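Local coordinates for uncharacterized protein (Acinetobacter baumannii, PDB 5D66), which is of unknown function but folds as an ankyrin repeat domain, a scaffold that in other proteins usually mediates protein-protein binding, at residues Pro176-His179 against Ala180-Gly184; Gly92-Leu95 against Lys96-Asn99. All blocks are in the same frame, centred on the assembly; numbering follows the deposited sequence. Where two conformers were deposited one is given.

Contact 1: residues Pro176-His179 against Ala180-Gly184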
loop_
_atom_site.group_PDB
_atom_site.type_symbol
_atom_site.label_atom_id
_atom_site.label_comp_id
_atom_site.label_asym_id
_atom_site.label_seq_id
_atom_site.Cartn_x
_atom_site.Cartn_y
_atom_site.Cartn_z
ATOM N N PRO A 176 16.066 8.070 12.714
ATOM C CA PRO A 176 16.208 8.413 11.291
ATOM C C PRO A 176 17.486 9.211 10.991
ATOM O O PRO A 176 18.149 8.911 10.003
ATOM C CB PRO A 176 14.916 9.219 11.072
ATOM C CG PRO A 176 13.928 8.575 11.992
ATOM C CD PRO A 176 14.708 8.328 13.224
ATOM N N LEU A 177 17.807 10.207 11.823
ATOM C CA LEU A 177 19.001 11.013 11.602
ATOM C C LEU A 177 20.256 10.159 11.618
ATOM O O LEU A 177 21.126 10.304 10.744
ATOM C CB LEU A 177 19.055 12.096 12.645
ATOM C CG LEU A 177 20.248 13.060 12.535
ATOM C CD1 LEU A 177 20.249 13.768 11.222
ATOM C CD2 LEU A 177 20.222 14.034 13.694
ATOM N N GLN A 178 20.392 9.294 12.608
ATOM C CA GLN A 178 21.559 8.435 12.658
ATOM C C GLN A 178 21.637 7.494 11.467
ATOM O O GLN A 178 22.701 7.296 10.898
ATOM C CB GLN A 178 21.629 7.701 13.988
ATOM C CG GLN A 178 22.967 6.969 14.170
ATOM C CD GLN A 178 24.209 7.914 14.055
ATOM O OE1 GLN A 178 24.337 8.884 14.811
ATOM N NE2 GLN A 178 25.050 7.690 13.025
ATOM N N HIS A 179 20.502 6.919 11.086
ATOM C CA HIS A 179 20.463 6.089 9.905
ATOM C C HIS A 179 20.943 6.811 8.663
ATOM O O HIS A 179 21.681 6.246 7.833
ATOM C CB HIS A 179 19.090 5.470 9.688
ATOM C CG HIS A 179 18.816 4.273 10.539
ATOM N ND1 HIS A 179 19.571 3.128 10.449
ATOM C CD2 HIS A 179 17.861 4.024 11.442
ATOM C CE1 HIS A 179 19.084 2.201 11.233
ATOM N NE2 HIS A 179 18.068 2.732 11.872
ATOM N N ALA A 180 20.506 8.043 8.482
ATOM C CA ALA A 180 20.934 8.841 7.334
ATOM C C ALA A 180 22.435 9.137 7.401
ATOM O O ALA A 180 23.160 9.057 6.386
ATOM C CB ALA A 180 20.135 10.104 7.280
ATOM N N ARG A 181 22.908 9.506 8.580
ATOM C CA ARG A 181 24.323 9.864 8.758
ATOM C C ARG A 181 25.215 8.656 8.488
ATOM O O ARG A 181 26.261 8.769 7.857
ATOM C CB ARG A 181 24.513 10.425 10.153
ATOM C CG ARG A 181 24.115 11.857 10.309
ATOM C CD ARG A 181 24.137 12.361 11.691
ATOM N NE ARG A 181 23.903 13.800 11.717
ATOM C CZ ARG A 181 23.710 14.492 12.838
ATOM N NH1 ARG A 181 23.665 13.880 14.030
ATOM N NH2 ARG A 181 23.570 15.799 12.779
ATOM N N THR A 182 24.849 7.488 9.024
ATOM C CA THR A 182 25.640 6.281 8.875
ATOM C C THR A 182 25.838 5.934 7.390
ATOM O O THR A 182 26.848 5.355 7.023
ATOM C CB THR A 182 24.992 5.140 9.681
ATOM O OG1 THR A 182 25.223 5.367 11.079
ATOM C CG2 THR A 182 25.569 3.822 9.301
ATOM N N ARG A 183 24.835 6.268 6.576
ATOM C CA ARG A 183 24.815 5.980 5.167
ATOM C C ARG A 183 25.338 7.121 4.312
ATOM O O ARG A 183 25.485 6.943 3.085
ATOM C CB ARG A 183 23.407 5.623 4.759
ATOM C CG ARG A 183 23.000 4.270 5.310
ATOM C CD ARG A 183 21.534 4.001 5.210
ATOM N NE ARG A 183 21.173 2.695 5.768
ATOM C CZ ARG A 183 21.114 2.414 7.060
ATOM N NH1 ARG A 183 21.303 3.354 7.982
ATOM N NH2 ARG A 183 20.796 1.153 7.445
ATOM N N GLY A 184 25.674 8.263 4.899
ATOM C CA GLY A 184 26.153 9.375 4.110
ATOM C C GLY A 184 25.120 10.023 3.215
ATOM O O GLY A 184 25.453 10.606 2.193
HETATM O O HOH W 1 22.868 11.053 14.971
#
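The carbonyls of Pro-176, Leu-177 and Gln-178 accept regular i to i+4 hydrogen bonds from the amides of Ala-180, Arg-181 and Thr-182, while the bond from Arg-183 N to His-179 O is long and weak as the last turn opens. These residues form helix 176-183, one of the paired helices of the ankyrin repeat fold, and Gly-184 ends it with positive phi in a Schellman motif. The His-179 side faces helix 138-144, whereas Leu-177 and Ala-180 pack on helix 186-194. Leu-177 lies under the extended side chain of Arg-181: with its CG anti to the backbone N (chi1 -179°), it brings CD2 against one face of the guanidinium, off-centre toward the rim and 3.5 Å from Arg-181 NH1. A salt bridge from Arg-181 NE to Glu-189 of helix 186-194 fixes that group further, and a water accepts from Arg-181 NH1 while donating to Gln-178 OE1. The other end of the same amide reaches along the helix, Gln-178 NE2 donating in its own plane to Thr-182 OG1 at 3.0 Å; a bend at chi2 (57°) turns the amide that way. His-179 and Arg-183 run side by side, ring and guanidinium planes 59° apart. NE2 of the ring is hydrogen-bonded to Asp-170, and the Arg-183 NH1 donor at ND1 is consistent with ND1 carrying no proton. At that edge Arg-183 NH1 lies in the ring plane and makes a weak bond to His-179 ND1. The straighter bond runs from Arg-183 NH1 to His-179 O, 2.9 Å long.

Contact 2: residues Gly92-Leu95 against Lys96-Asn99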
loop_
_atom_site.group_PDB
_atom_site.type_symbol
_atom_site.label_atom_id
_atom_site.label_comp_id
_atom_site.label_asym_id
_atom_site.label_seq_id
_atom_site.Cartn_x
_atom_site.Cartn_y
_atom_site.Cartn_z
ATOM N N GLY A 92 -14.012 2.575 0.428
ATOM C CA GLY A 92 -14.007 1.998 1.753
ATOM C C GLY A 92 -12.687 1.456 2.262
ATOM O O GLY A 92 -12.681 0.789 3.319
ATOM N N ALA A 93 -11.568 1.792 1.646
ATOM C CA ALA A 93 -10.296 1.316 2.164
ATOM C C ALA A 93 -10.163 1.640 3.659
ATOM O O ALA A 93 -10.383 2.766 4.083
ATOM C CB ALA A 93 -9.171 2.013 1.409
ATOM N N ASP A 94 -9.778 0.625 4.435
ATOM C CA ASP A 94 -9.551 0.811 5.864
ATOM C C ASP A 94 -8.121 1.258 6.066
ATOM O O ASP A 94 -7.204 0.451 5.929
ATOM C CB ASP A 94 -9.812 -0.506 6.583
ATOM C CG ASP A 94 -9.553 -0.429 8.060
ATOM O OD1 ASP A 94 -9.132 0.648 8.539
ATOM O OD2 ASP A 94 -9.784 -1.454 8.758
ATOM N N LEU A 95 -7.899 2.554 6.270
ATOM C CA LEU A 95 -6.571 3.070 6.309
ATOM C C LEU A 95 -5.788 2.603 7.513
ATOM O O LEU A 95 -4.549 2.742 7.615
ATOM C CB LEU A 95 -6.553 4.606 6.221
ATOM C CG LEU A 95 -7.326 5.218 5.044
ATOM C CD1 LEU A 95 -7.099 6.705 5.081
ATOM C CD2 LEU A 95 -6.957 4.577 3.738
ATOM N N LYS A 96 -6.472 2.044 8.527
ATOM C CA LYS A 96 -5.867 1.456 9.700
ATOM C C LYS A 96 -5.482 0.002 9.479
ATOM O O LYS A 96 -4.837 -0.614 10.352
ATOM C CB LYS A 96 -6.777 1.564 10.935
ATOM C CG LYS A 96 -6.998 3.011 11.357
ATOM C CD LYS A 96 -7.973 3.068 12.579
ATOM C CE LYS A 96 -9.189 3.945 12.371
ATOM N NZ LYS A 96 -9.984 4.058 13.628
ATOM N N SER A 97 -5.906 -0.619 8.389
ATOM C CA SER A 97 -5.613 -2.007 8.163
ATOM C C SER A 97 -4.148 -2.199 7.865
ATOM O O SER A 97 -3.440 -1.311 7.364
ATOM C CB SER A 97 -6.485 -2.586 7.020
ATOM O OG SER A 97 -6.191 -2.039 5.754
ATOM N N THR A 98 -3.697 -3.405 8.147
ATOM C CA THR A 98 -2.305 -3.723 8.077
ATOM C C THR A 98 -2.074 -5.054 7.322
ATOM O O THR A 98 -2.900 -6.002 7.369
ATOM C CB THR A 98 -1.635 -3.780 9.468
ATOM O OG1 THR A 98 -2.340 -4.708 10.287
ATOM C CG2 THR A 98 -1.599 -2.392 10.190
ATOM N N ASN A 99 -0.921 -5.121 6.678
ATOM C CA ASN A 99 -0.484 -6.280 5.950
ATOM C C ASN A 99 0.205 -7.271 6.917
ATOM O O ASN A 99 0.190 -7.059 8.134
ATOM C CB ASN A 99 0.452 -5.841 4.821
ATOM C CG ASN A 99 1.648 -5.083 5.319
ATOM O OD1 ASN A 99 2.170 -5.390 6.384
ATOM N ND2 ASN A 99 2.063 -4.056 4.592
HETATM O O HOH W 2 -3.251 1.012 5.858
#
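A type I beta turn runs from Asp-94 to Ser-97, in the loop that leads from helix 82-90 to helix 106-111, and both of its end residues bind across it. The turn is closed by Ser-97 N, which donates to Asp-94 O at 3.0 Å from well above the carbonyl plane. The hydroxyl of Ser-97 donates to the same oxygen, OG lying 2.7 Å from Asp-94 O, but it arrives in the carbonyl plane, so the two donors take different directions. Chi1 of 67° sets Ser-97 OG between its own backbone N and carbonyl carbon, and this swings the hydroxyl back over the turn. Asp-94 also works through its carboxylate: OD1 accepts from Lys-96 N at 3.0 Å, the donor coming in steeply, 44° off the plane of the carboxylate, and closes an Asx turn over the start of the beta turn. Loops of this kind join successive helix pairs in ankyrin repeat proteins and project from the helical stack, consistent with the surface position here. The underside rests on helix 72-79, where Tyr-73 meets Leu-95 and Ser-97, and Leu-95 also touches Leu-89 of helix 82-90. Asn-63, in a preceding loop, binds Gly-92 O and Asp-94 N and thereby ties the approach to the turn. The Lys-96 chain bends at chi3 and runs off from the turn, its NZ 6.2 Å from Asp-94 OD1, too far for a salt bridge. One water donates to both Leu-95 O and Ser-97 O, bridging the two carbonyls at 2.8 Å from each.

How the contacts relate
Contact 2 comes first along the chain, in the loop between helices 82-90 and 106-111, and contact 1 follows on helix 176-183, the penultimate helix. Their centres lie about 30 Å apart and their nearest atoms about 19 Å, without touching. The two share no helix: contact 2 rests on helices 72-79 and 82-90, contact 1 on helices 138-144 and 186-194. Contact 2 is thus a projecting loop in the middle of the elongated domain, its centre about 9 Å from the centre of the chain, whereas contact 1 is a helix near the C-terminal end, its centre about 25 Å from the centre of the chain. Together they sample the helices and connecting loops whose repetition builds an ankyrin domain.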